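Local atomic coordinates of YjbQ family protein (Sulfolobus solfataricus, PDB entry 1VPH), a protein that is of unknown function but belongs to the YjbQ (UPF0047) family and holds a metal ion, modelled as potassium, close to a subunit interface. Residues 89-94 with 99-104; 30-35 with 65-70; 112-115 with 120-123. All coordinates share one frame; numbering follows the deposited sequence.

Contact 1: 89-94 with 99-104; sequences WKHNLI and HAHLGA. With K (potassium ion), chain K.
His91 and His101 bring their NE2 atoms onto the same potassium ion, which they reach from directions about at right angles. Their side chains cross at about a right angle and the ring planes stand 86° apart, an oblique meeting. Each NE2 binds the metal, at 2.4 Å from His91 NE2 and 2.2 Å from His101 NE2; the two nitrogens, 3.3 Å apart, share the ion and no hydrogen bond. His91 reaches it because its CG lies anti to the backbone N (chi1 -174°), which swings the ring from the 3-10 turn toward helix 98-107. Water 2, 2.0 Å from the ion, is a third ligand, and Asp95 and Asn97, from the loop between the segments, are the others.

Beside this polar site lies an apolar one. Trp89 and Leu102 approach from opposite directions, and Leu102 CD1 rests over one face of the indole, 3.6 Å from the centroid of the six-membered ring, a CH-pi contact. The broad ring suits a methyl group, while its NE1 is bonded to Thr83 O. Water 1 joins the segments by accepting from Asn92 ND2 at 3.0 Å and from the backbone N of His99.

Both metal-binding rings are also held from behind: His91 ND1 is bonded to Glu68 and His101 ND1 to Asn65, both of the second subunit. A metal bond at NE2 and a hydrogen bond at ND1 leave each ring little freedom to turn, tying the metal site to assembly of the trimer. The ion is modelled as potassium, but such short bonds and histidine ligands would also be consistent with a smaller metal ion.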
loop_
_atom_site.group_PDB
_atom_site.type_symbol
_atom_site.label_atom_id
_atom_site.label_comp_id
_atom_site.label_asym_id
_atom_site.label_seq_id
_atom_site.Cartn_x
_atom_site.Cartn_y
_atom_site.Cartn_z
ATOM N N TRP C 89 23.561 -9.845 -1.024
ATOM C CA TRP C 89 22.896 -8.974 -1.974
ATOM C C TRP C 89 23.904 -8.029 -2.624
ATOM O O TRP C 89 24.909 -7.634 -1.995
ATOM C CB TRP C 89 21.830 -8.145 -1.295
ATOM C CG TRP C 89 20.676 -8.940 -0.756
ATOM C CD1 TRP C 89 20.357 -9.102 0.554
ATOM C CD2 TRP C 89 19.724 -9.701 -1.501
ATOM N NE1 TRP C 89 19.227 -9.865 0.681
ATOM C CE2 TRP C 89 18.808 -10.249 -0.564
ATOM C CE3 TRP C 89 19.538 -9.960 -2.868
ATOM C CZ2 TRP C 89 17.715 -11.059 -0.941
ATOM C CZ3 TRP C 89 18.410 -10.772 -3.244
ATOM C CH2 TRP C 89 17.527 -11.283 -2.271
ATOM N N LYS C 90 23.636 -7.661 -3.882
ATOM C CA LYS C 90 24.526 -6.771 -4.634
ATOM C C LYS C 90 24.678 -5.383 -4.024
ATOM O O LYS C 90 25.762 -4.815 -4.074
ATOM C CB LYS C 90 24.041 -6.654 -6.091
ATOM C CG LYS C 90 24.423 -7.849 -6.962
ATOM N N HIS C 91 23.612 -4.850 -3.422
ATOM C CA HIS C 91 23.691 -3.600 -2.711
ATOM C C HIS C 91 24.645 -3.621 -1.532
ATOM O O HIS C 91 25.117 -2.553 -1.088
ATOM C CB HIS C 91 22.318 -3.169 -2.199
ATOM C CG HIS C 91 22.287 -1.799 -1.575
ATOM N ND1 HIS C 91 22.521 -0.644 -2.296
ATOM C CD2 HIS C 91 21.987 -1.401 -0.307
ATOM C CE1 HIS C 91 22.410 0.402 -1.494
ATOM N NE2 HIS C 91 22.063 -0.020 -0.286
ATOM N N ASN C 92 24.913 -4.799 -0.981
ATOM C CA ASN C 92 25.769 -4.888 0.203
ATOM C C ASN C 92 27.210 -4.647 -0.070
ATOM O O ASN C 92 28.021 -4.532 0.853
ATOM C CB ASN C 92 25.550 -6.221 0.883
ATOM C CG ASN C 92 24.282 -6.211 1.677
ATOM O OD1 ASN C 92 23.640 -5.163 1.793
ATOM N ND2 ASN C 92 23.897 -7.363 2.214
ATOM N N LEU C 93 27.557 -4.588 -1.343
ATOM C CA LEU C 93 28.867 -4.126 -1.726
ATOM C C LEU C 93 29.105 -2.678 -1.276
ATOM O O LEU C 93 30.253 -2.294 -0.996
ATOM C CB LEU C 93 29.013 -4.254 -3.257
ATOM C CG LEU C 93 29.002 -5.690 -3.780
ATOM C CD1 LEU C 93 28.871 -5.723 -5.303
ATOM C CD2 LEU C 93 30.247 -6.426 -3.336
ATOM N N ILE C 94 28.025 -1.912 -1.218
ATOM C CA ILE C 94 28.040 -0.469 -0.948
ATOM C C ILE C 94 27.677 -0.171 0.479
ATOM O O ILE C 94 28.270 0.667 1.132
ATOM C CB ILE C 94 26.970 0.192 -1.843
ATOM C CG1 ILE C 94 27.229 -0.183 -3.285
ATOM C CG2 ILE C 94 26.948 1.692 -1.655
ATOM C CD1 ILE C 94 26.476 0.613 -4.263
ATOM N N HIS C 99 18.862 -5.918 2.817
ATOM C CA HIS C 99 17.668 -6.557 3.353
ATOM C C HIS C 99 16.631 -5.515 3.767
ATOM O O HIS C 99 15.421 -5.724 3.576
ATOM C CB HIS C 99 18.039 -7.421 4.557
ATOM C CG HIS C 99 18.337 -6.610 5.791
ATOM N ND1 HIS C 99 19.567 -6.046 6.027
ATOM C CD2 HIS C 99 17.527 -6.181 6.794
ATOM C CE1 HIS C 99 19.526 -5.365 7.160
ATOM N NE2 HIS C 99 18.296 -5.428 7.645
ATOM N N ALA C 100 17.095 -4.411 4.361
ATOM C CA ALA C 100 16.211 -3.371 4.873
ATOM C C ALA C 100 15.485 -2.662 3.749
ATOM O O ALA C 100 14.288 -2.401 3.829
ATOM C CB ALA C 100 17.028 -2.363 5.713
ATOM N N HIS C 101 16.214 -2.380 2.681
ATOM C CA HIS C 101 15.613 -1.793 1.487
ATOM C C HIS C 101 14.562 -2.734 0.847
ATOM O O HIS C 101 13.505 -2.296 0.414
ATOM C CB HIS C 101 16.677 -1.543 0.424
ATOM C CG HIS C 101 17.650 -0.454 0.773
ATOM N ND1 HIS C 101 17.315 0.876 0.680
ATOM C CD2 HIS C 101 18.938 -0.497 1.177
ATOM C CE1 HIS C 101 18.361 1.611 1.000
ATOM N NE2 HIS C 101 19.357 0.799 1.332
ATOM N N LEU C 102 14.857 -4.033 0.807
ATOM C CA LEU C 102 13.909 -5.017 0.281
ATOM C C LEU C 102 12.623 -5.076 1.081
ATOM O O LEU C 102 11.566 -5.039 0.520
ATOM C CB LEU C 102 14.584 -6.384 0.219
ATOM C CG LEU C 102 15.767 -6.552 -0.745
ATOM C CD1 LEU C 102 16.344 -7.978 -0.665
ATOM C CD2 LEU C 102 15.401 -6.258 -2.146
ATOM N N GLY C 103 12.735 -5.140 2.403
ATOM C CA GLY C 103 11.562 -5.149 3.280
ATOM C C GLY C 103 10.711 -3.923 3.101
ATOM O O GLY C 103 9.494 -3.998 3.010
ATOM N N ALA C 104 11.350 -2.766 3.077
ATOM C CA ALA C 104 10.626 -1.504 2.960
ATOM C C ALA C 104 9.937 -1.415 1.593
ATOM O O ALA C 104 8.805 -0.957 1.472
ATOM C CB ALA C 104 11.551 -0.350 3.132
HETATM K K K K . 21.505 1.175 1.739
HETATM O O HOH W 1 21.453 -7.201 3.864
HETATM O O HOH W 2 21.841 2.658 0.379
#

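Contact 2: 30-35 with 65-70; sequences LVDITD and NEHERG
His67 points the edge of its imidazole at the carboxylate of Asp32, and the whole contact rests on this pair. His67 ND1 gives its hydrogen to Asp32 OD2 across a very short 2.5 Å, nearly straight at 164°. OD2 lies at the ring edge, near its plane, and the ring and carboxylate are nearly coplanar, their planes 28° apart. In both residues CG stands anti to the backbone N (chi1 -161° for Asp32), which carries the two polar groups out from their backbones until they meet. A histidine suits this place because it offers an N-H at the ring edge.

The second shell fixes the aspartate. While OD2 faces His67 and also accepts from Asn127 ND2, Asp32 OD1 receives two bonds from Thr34: one from OG1 at 2.7 Å, on the syn side, and one from the backbone N at 2.9 Å. Thr34 OG1 is tied in turn to Ile128 N, linking the carboxylate to strand 127-132. With an alanine at Asp32's place, His67 ND1 would probably lose its acceptor and the imidazole be freer to turn, and Thr34 N and OG1 would lose theirs.

Farther along, Glu68 takes the N-cap position of helix 69-83, where its OE2 accepts a weak bond from Gly70 N at 2.9 Å. His67 itself is the centre of an inverse gamma turn leading to that cap. The Asp32 bond to Thr34 N closes an Asx turn where strand 29-32 passes into helix 34-44, and the contact as a whole is a His-carboxylate hydrogen bond joining two strand-to-helix connections.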
loop_
_atom_site.group_PDB
_atom_site.type_symbol
_atom_site.label_atom_id
_atom_site.label_comp_id
_atom_site.label_asym_id
_atom_site.label_seq_id
_atom_site.Cartn_x
_atom_site.Cartn_y
_atom_site.Cartn_z
ATOM N N LEU C 30 9.527 -2.750 15.836
ATOM C CA LEU C 30 8.210 -2.171 15.533
ATOM C C LEU C 30 7.923 -1.168 16.617
ATOM O O LEU C 30 8.078 -1.491 17.798
ATOM C CB LEU C 30 7.135 -3.253 15.590
ATOM C CG LEU C 30 6.973 -4.224 14.444
ATOM C CD1 LEU C 30 5.871 -5.223 14.817
ATOM C CD2 LEU C 30 6.630 -3.511 13.164
ATOM N N VAL C 31 7.518 0.040 16.236
ATOM C CA VAL C 31 7.179 1.075 17.228
ATOM C C VAL C 31 5.755 1.524 17.006
ATOM O O VAL C 31 5.417 1.992 15.917
ATOM C CB VAL C 31 8.160 2.253 17.131
ATOM C CG1 VAL C 31 7.783 3.311 18.132
ATOM C CG2 VAL C 31 9.604 1.707 17.416
ATOM N N ASP C 32 4.910 1.332 18.030
ATOM C CA ASP C 32 3.478 1.686 17.943
ATOM C C ASP C 32 3.304 3.206 17.991
ATOM O O ASP C 32 3.762 3.844 18.942
ATOM C CB ASP C 32 2.677 1.043 19.103
ATOM C CG ASP C 32 1.202 0.976 18.827
ATOM O OD1 ASP C 32 0.639 2.000 18.321
ATOM O OD2 ASP C 32 0.592 -0.114 19.087
ATOM N N ILE C 33 2.690 3.780 16.967
ATOM C CA ILE C 33 2.484 5.217 16.861
ATOM C C ILE C 33 1.026 5.577 16.785
ATOM O O ILE C 33 0.665 6.726 16.516
ATOM C CB ILE C 33 3.261 5.821 15.682
ATOM C CG1 ILE C 33 2.768 5.239 14.345
ATOM C CG2 ILE C 33 4.713 5.590 15.899
ATOM C CD1 ILE C 33 3.289 6.010 13.123
ATOM N N THR C 34 0.169 4.598 17.059
ATOM C CA THR C 34 -1.275 4.768 16.898
ATOM C C THR C 34 -1.839 5.982 17.657
ATOM O O THR C 34 -2.557 6.801 17.070
ATOM C CB THR C 34 -2.108 3.496 17.338
ATOM O OG1 THR C 34 -1.533 2.296 16.805
ATOM C CG2 THR C 34 -3.538 3.651 16.873
ATOM N N ASP C 35 -1.487 6.111 18.937
ATOM C CA ASP C 35 -2.039 7.192 19.780
ATOM C C ASP C 35 -1.575 8.560 19.302
ATOM O O ASP C 35 -2.395 9.478 19.325
ATOM C CB ASP C 35 -1.805 6.957 21.283
ATOM C CG ASP C 35 -2.647 5.780 21.855
ATOM O OD1 ASP C 35 -3.583 5.250 21.174
ATOM O OD2 ASP C 35 -2.395 5.400 23.023
ATOM N N ASN C 65 -1.277 -3.418 12.263
ATOM C CA ASN C 65 -1.726 -4.720 12.739
ATOM C C ASN C 65 -1.912 -4.694 14.237
ATOM O O ASN C 65 -1.961 -3.621 14.820
ATOM C CB ASN C 65 -0.838 -5.847 12.258
ATOM C CG ASN C 65 -1.646 -7.005 11.863
ATOM O OD1 ASN C 65 -1.891 -7.891 12.694
ATOM N ND2 ASN C 65 -2.213 -6.960 10.615
ATOM N N GLU C 66 -2.070 -5.869 14.843
ATOM C CA GLU C 66 -2.426 -5.953 16.226
ATOM C C GLU C 66 -1.242 -5.828 17.147
ATOM O O GLU C 66 -0.226 -6.514 16.961
ATOM C CB GLU C 66 -3.123 -7.285 16.520
ATOM C CG GLU C 66 -3.681 -7.319 17.927
ATOM C CD GLU C 66 -4.504 -8.555 18.224
ATOM O OE1 GLU C 66 -4.981 -9.253 17.287
ATOM O OE2 GLU C 66 -4.674 -8.808 19.440
ATOM N N HIS C 67 -1.396 -4.983 18.176
ATOM C CA HIS C 67 -0.348 -4.815 19.155
ATOM C C HIS C 67 -0.413 -5.951 20.150
ATOM O O HIS C 67 -1.110 -5.838 21.150
ATOM C CB HIS C 67 -0.494 -3.501 19.909
ATOM C CG HIS C 67 0.713 -3.145 20.699
ATOM N ND1 HIS C 67 1.403 -1.965 20.504
ATOM C CD2 HIS C 67 1.349 -3.800 21.710
ATOM C CE1 HIS C 67 2.399 -1.901 21.380
ATOM N NE2 HIS C 67 2.405 -3.010 22.099
ATOM N N GLU C 68 0.294 -7.035 19.858
ATOM C CA GLU C 68 0.465 -8.129 20.791
ATOM C C GLU C 68 1.938 -8.518 20.672
ATOM O O GLU C 68 2.492 -8.624 19.589
ATOM C CB GLU C 68 -0.491 -9.283 20.486
ATOM C CG GLU C 68 -0.422 -10.376 21.522
ATOM C CD GLU C 68 0.720 -11.399 21.282
ATOM O OE1 GLU C 68 0.927 -11.824 20.123
ATOM O OE2 GLU C 68 1.365 -11.831 22.282
ATOM N N ARG C 69 2.597 -8.660 21.801
ATOM C CA ARG C 69 4.051 -8.720 21.808
ATOM C C ARG C 69 4.578 -9.939 21.050
ATOM O O ARG C 69 5.571 -9.829 20.317
ATOM C CB ARG C 69 4.556 -8.676 23.290
ATOM C CG ARG C 69 6.028 -8.939 23.417
ATOM C CD ARG C 69 6.537 -8.745 24.843
ATOM N NE ARG C 69 7.676 -9.616 25.091
ATOM N N GLY C 70 3.893 -11.072 21.174
ATOM C CA GLY C 70 4.239 -12.273 20.392
ATOM C C GLY C 70 4.158 -12.044 18.887
ATOM O O GLY C 70 5.111 -12.336 18.139
#

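Contact 3: 112-115 with 120-123; sequences VFPV and LVRG
Phe113 holds CG anti to its carbonyl carbon (chi1 -78°), and Leu120 holds CG anti to the backbone N (chi1 -153°); these torsions bring Leu120 CD1 to 3.7 Å from Phe113 CB. The aromatic ring then reaches alongside 120-123, presenting its edge to Val121 O, which lies 3.3 Å from Phe113 CD2, and to Arg122 CB. Buried with no hydrogen-bonding partner in the model, that oxygen faces the ring edge. Pro114 and Val121 cross at about a right angle, CB to CB 3.8 Å: the compact, puckered pyrrolidine ring packs against the branched valine. Proline has no N-H to give, but Pro114 O accepts from Val121 N at 2.9 Å, with a nearly straight N-H...O angle of 175°. Val115 and Leu120 form the antiparallel non-hydrogen-bonded pair next to this bond, their side chains on the same face of the sheet.

Strand 110-116 here lies between strand 49-55 and the short edge strand 119-120. Helix 34-44 packs on Val115 and Leu120 through Val41, Ile128 of strand 127-132 touches Phe113 and Leu120, and Phe54 of the third subunit meets the Phe113 ring.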
loop_
_atom_site.group_PDB
_atom_site.type_symbol
_atom_site.label_atom_id
_atom_site.label_comp_id
_atom_site.label_asym_id
_atom_site.label_seq_id
_atom_site.Cartn_x
_atom_site.Cartn_y
_atom_site.Cartn_z
ATOM N N VAL C 112 -2.785 4.519 4.416
ATOM C CA VAL C 112 -3.857 5.545 4.312
ATOM C C VAL C 112 -5.076 5.019 5.073
ATOM O O VAL C 112 -5.492 3.850 4.873
ATOM C CB VAL C 112 -4.223 5.855 2.896
ATOM C CG1 VAL C 112 -5.332 6.902 2.832
ATOM C CG2 VAL C 112 -2.992 6.312 2.143
ATOM N N PHE C 113 -5.580 5.824 6.002
ATOM C CA PHE C 113 -6.750 5.456 6.808
ATOM C C PHE C 113 -7.909 6.437 6.507
ATOM O O PHE C 113 -7.665 7.603 6.181
ATOM C CB PHE C 113 -6.458 5.520 8.310
ATOM C CG PHE C 113 -5.684 4.357 8.846
ATOM C CD1 PHE C 113 -4.361 4.217 8.548
ATOM C CD2 PHE C 113 -6.309 3.412 9.658
ATOM C CE1 PHE C 113 -3.653 3.140 9.008
ATOM C CE2 PHE C 113 -5.611 2.334 10.136
ATOM C CZ PHE C 113 -4.269 2.203 9.821
ATOM N N PRO C 114 -9.164 5.956 6.636
ATOM C CA PRO C 114 -10.248 6.901 6.579
ATOM C C PRO C 114 -10.313 7.681 7.886
ATOM O O PRO C 114 -9.891 7.185 8.922
ATOM C CB PRO C 114 -11.517 6.036 6.446
ATOM C CG PRO C 114 -11.038 4.650 6.217
ATOM C CD PRO C 114 -9.676 4.603 6.856
ATOM N N VAL C 115 -10.819 8.898 7.777
ATOM C CA VAL C 115 -11.159 9.743 8.909
ATOM C C VAL C 115 -12.633 10.072 8.751
ATOM O O VAL C 115 -13.052 10.549 7.716
ATOM C CB VAL C 115 -10.283 11.016 8.950
ATOM C CG1 VAL C 115 -10.779 11.997 10.057
ATOM C CG2 VAL C 115 -8.848 10.650 9.166
ATOM N N LEU C 120 -10.271 8.531 13.446
ATOM C CA LEU C 120 -9.551 7.603 12.596
ATOM C C LEU C 120 -10.427 6.360 12.536
ATOM O O LEU C 120 -10.876 5.867 13.577
ATOM C CB LEU C 120 -8.189 7.240 13.211
ATOM C CG LEU C 120 -6.955 6.804 12.471
ATOM C CD1 LEU C 120 -6.584 7.717 11.302
ATOM C CD2 LEU C 120 -5.765 6.641 13.498
ATOM N N VAL C 121 -10.700 5.876 11.332
ATOM C CA VAL C 121 -11.425 4.627 11.176
ATOM C C VAL C 121 -10.411 3.518 11.215
ATOM O O VAL C 121 -9.495 3.514 10.399
ATOM C CB VAL C 121 -12.213 4.606 9.848
ATOM C CG1 VAL C 121 -12.842 3.251 9.586
ATOM C CG2 VAL C 121 -13.308 5.715 9.875
ATOM N N ARG C 122 -10.548 2.618 12.179
ATOM C CA ARG C 122 -9.682 1.472 12.271
ATOM C C ARG C 122 -10.260 0.418 13.167
ATOM O O ARG C 122 -11.094 0.693 14.044
ATOM C CB ARG C 122 -8.338 1.890 12.791
ATOM C CG ARG C 122 -8.356 2.356 14.196
ATOM C CD ARG C 122 -7.004 2.889 14.544
ATOM N NE ARG C 122 -7.040 3.306 15.910
ATOM C CZ ARG C 122 -6.880 2.503 16.949
ATOM N NH1 ARG C 122 -6.619 1.203 16.806
ATOM N NH2 ARG C 122 -6.985 3.026 18.162
ATOM N N GLY C 123 -9.795 -0.800 12.990
ATOM C CA GLY C 123 -10.320 -1.880 13.797
ATOM C C GLY C 123 -9.828 -1.790 15.225
ATOM O O GLY C 123 -8.831 -1.107 15.535
#

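How the contacts relate
From the N terminus, contact 2 comes first, closing a loop of 29 residues between strand 29-32 with the start of helix 34-44 and the start of helix 69-83. Contact 1 follows, a short closure of the connection leading into helix 98-107, and contact 3 then closes the turn between strands 110-116 and 119-120. The three lie in series, so none encloses or crosses another. Contacts 2 and 3 touch, Thr34 CG2 lying 3.5 Å from Arg122 CZ, whereas contact 1 stands apart, its centre about 32 Å from that of contact 3. Residues of 65-70 in one subunit, however, reach the metal site of another, so contacts 1 and 2 meet across the interface.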